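Local coordinates for uncharacterized protein (Bacteroides ovatus, PDB 4FS7) that is of unknown function but, as an extracellular leucine-rich repeat protein of the BspA type, probably binds other proteins, at residues Val60-Ala65 with Arg83-Phe88. Residues are numbered along the deposited sequence; the frame is centred on the assembly and turned at random. Where two conformers were deposited one is given.
Sequences VSIGYA and REIGEF
I62 holds the middle of this parallel pairing with both of its backbone polar atoms: its N donates to E84 O at 3.0 Å, and its O accepts the N-H of G86 at 2.8 Å, a rather bent bond (140° at the hydrogen). That same carbonyl oxygen takes a second hydrogen from a water, which in the conformer given also donates a longer bond to E84 OE2. Beyond the strands the loops run on side by side, A65 facing F88, with A65 N giving a nearly straight bond to E87 O. The Y64 side chain, with CG anti to the backbone N (chi1 -179°), runs beside F88; in the F88 conformer given, the rings lie oblique at 53°, centroids 5.8 Å apart. G86 CA comes 4.0 Å from Y64 N, a close backbone passage permitted by the lack of a side chain on G86. At the other end R83 N bonds V60 O from well above the carbonyl plane, and the guanidinium lays one face over V60 CB, NH1 lying 3.8 Å from it, while NH2 forms a salt bridge with E16. On the buried side I62 CB lies loosely against I85 CG2 (4.4 Å), and I62 also packs on I78. Here the mixed N-terminal sheet, through strand 55-62, which also pairs with strand 19-25, meets the short, weakly bonded strand 84-85; the parallel stacking is consistent with a leucine-rich repeat solenoid, and the backbone of F88 bonds that of R110, carrying the pairing to the following loop.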
loop_
_atom_site.group_PDB
_atom_site.type_symbol
_atom_site.label_atom_id
_atom_site.label_comp_id
_atom_site.label_asym_id
_atom_site.label_seq_id
_atom_site.Cartn_x
_atom_site.Cartn_y
_atom_site.Cartn_z
ATOM N N VAL A 60 -2.737 -29.738 23.083
ATOM C CA VAL A 60 -2.320 -28.407 23.473
ATOM C C VAL A 60 -1.844 -27.511 22.341
ATOM O O VAL A 60 -1.581 -26.342 22.566
ATOM C CB VAL A 60 -1.264 -28.454 24.591
ATOM C CG1 VAL A 60 -1.824 -29.221 25.789
ATOM C CG2 VAL A 60 0.058 -29.054 24.114
ATOM N N SER A 61 -1.772 -28.042 21.128
ATOM C CA SER A 61 -1.299 -27.247 20.008
ATOM C C SER A 61 -1.825 -27.839 18.712
ATOM O O SER A 61 -2.213 -29.012 18.627
ATOM C CB SER A 61 0.218 -27.111 19.984
ATOM O OG SER A 61 0.833 -28.351 19.842
ATOM N N ILE A 62 -1.784 -27.000 17.673
ATOM C CA ILE A 62 -1.988 -27.417 16.288
ATOM C C ILE A 62 -0.649 -27.243 15.601
ATOM O O ILE A 62 -0.022 -26.181 15.692
ATOM C CB ILE A 62 -3.131 -26.641 15.593
ATOM C CG1 ILE A 62 -4.463 -26.962 16.299
ATOM C CG2 ILE A 62 -3.204 -26.995 14.091
ATOM C CD1 ILE A 62 -5.567 -26.124 15.867
ATOM N N GLY A 63 -0.199 -28.304 14.945
ATOM C CA GLY A 63 1.124 -28.309 14.370
ATOM C C GLY A 63 1.304 -27.441 13.124
ATOM O O GLY A 63 0.354 -27.069 12.453
ATOM N N TYR A 64 2.570 -27.194 12.837
ATOM C CA TYR A 64 2.984 -26.574 11.598
ATOM C C TYR A 64 2.297 -27.228 10.390
ATOM O O TYR A 64 2.361 -28.448 10.207
ATOM C CB TYR A 64 4.500 -26.704 11.485
ATOM C CG TYR A 64 5.140 -26.107 10.263
ATOM C CD1 TYR A 64 5.249 -26.837 9.087
ATOM C CD2 TYR A 64 5.640 -24.809 10.289
ATOM C CE1 TYR A 64 5.865 -26.267 7.950
ATOM C CE2 TYR A 64 6.258 -24.240 9.160
ATOM C CZ TYR A 64 6.347 -24.969 8.008
ATOM O OH TYR A 64 6.957 -24.410 6.876
ATOM N N ALA A 65 1.670 -26.403 9.557
ATOM C CA ALA A 65 1.016 -26.859 8.340
ATOM C C ALA A 65 0.036 -28.024 8.540
ATOM O O ALA A 65 -0.230 -28.767 7.608
ATOM C CB ALA A 65 2.062 -27.188 7.232
ATOM N N ARG A 83 -3.172 -23.935 22.930
ATOM C CA ARG A 83 -2.525 -22.668 23.288
ATOM C C ARG A 83 -1.536 -22.162 22.261
ATOM O O ARG A 83 -1.053 -21.025 22.400
ATOM C CB ARG A 83 -1.850 -22.739 24.643
ATOM C CG ARG A 83 -0.775 -23.688 24.766
ATOM C CD ARG A 83 -0.340 -23.746 26.246
ATOM N NE ARG A 83 0.905 -24.502 26.334
ATOM C CZ ARG A 83 1.050 -25.716 26.867
ATOM N NH1 ARG A 83 0.038 -26.359 27.446
ATOM N NH2 ARG A 83 2.246 -26.284 26.829
ATOM N N GLU A 84 -1.318 -22.930 21.204
ATOM C CA GLU A 84 -0.369 -22.570 20.153
ATOM C C GLU A 84 -0.862 -23.151 18.847
ATOM O O GLU A 84 -1.337 -24.274 18.808
ATOM C CB GLU A 84 0.992 -23.162 20.491
ATOM C CG GLU A 84 2.107 -22.848 19.528
ATOM C CD GLU A 84 3.420 -23.492 19.968
ATOM O OE1 GLU A 84 3.669 -23.537 21.192
ATOM O OE2 GLU A 84 4.187 -23.937 19.086
ATOM N N ILE A 85 -0.771 -22.369 17.775
ATOM C CA ILE A 85 -1.186 -22.779 16.430
ATOM C C ILE A 85 0.031 -22.519 15.527
ATOM O O ILE A 85 0.560 -21.411 15.493
ATOM C CB ILE A 85 -2.412 -22.022 15.940
ATOM C CG1 ILE A 85 -3.613 -22.279 16.877
ATOM C CG2 ILE A 85 -2.711 -22.417 14.487
ATOM C CD1 ILE A 85 -4.870 -21.456 16.509
ATOM N N GLY A 86 0.464 -23.538 14.806
ATOM C CA GLY A 86 1.688 -23.430 13.998
ATOM C C GLY A 86 1.492 -22.529 12.787
ATOM O O GLY A 86 0.369 -22.305 12.324
ATOM N N GLU A 87 2.631 -22.125 12.246
ATOM C CA GLU A 87 2.634 -21.421 10.944
ATOM C C GLU A 87 1.971 -22.310 9.890
ATOM O O GLU A 87 2.045 -23.560 9.966
ATOM C CB GLU A 87 4.047 -21.069 10.483
ATOM C CG GLU A 87 4.735 -20.074 11.339
ATOM C CD GLU A 87 6.024 -19.602 10.711
ATOM O OE1 GLU A 87 6.432 -20.222 9.710
ATOM O OE2 GLU A 87 6.601 -18.613 11.204
ATOM N N PHE A 88 1.341 -21.682 8.911
ATOM C CA PHE A 88 0.709 -22.393 7.806
ATOM C C PHE A 88 -0.425 -23.356 8.213
ATOM O O PHE A 88 -0.873 -24.132 7.383
ATOM C CB PHE A 88 1.721 -23.145 6.922
ATOM C CG PHE A 88 2.687 -22.256 6.226
ATOM C CD1 PHE A 88 3.825 -21.868 6.862
ATOM C CD2 PHE A 88 2.459 -21.820 4.942
ATOM C CE1 PHE A 88 4.745 -21.040 6.248
ATOM C CE2 PHE A 88 3.385 -20.989 4.310
ATOM C CZ PHE A 88 4.527 -20.597 4.986
HETATM O O HOH W 1 2.520 -25.504 16.877
#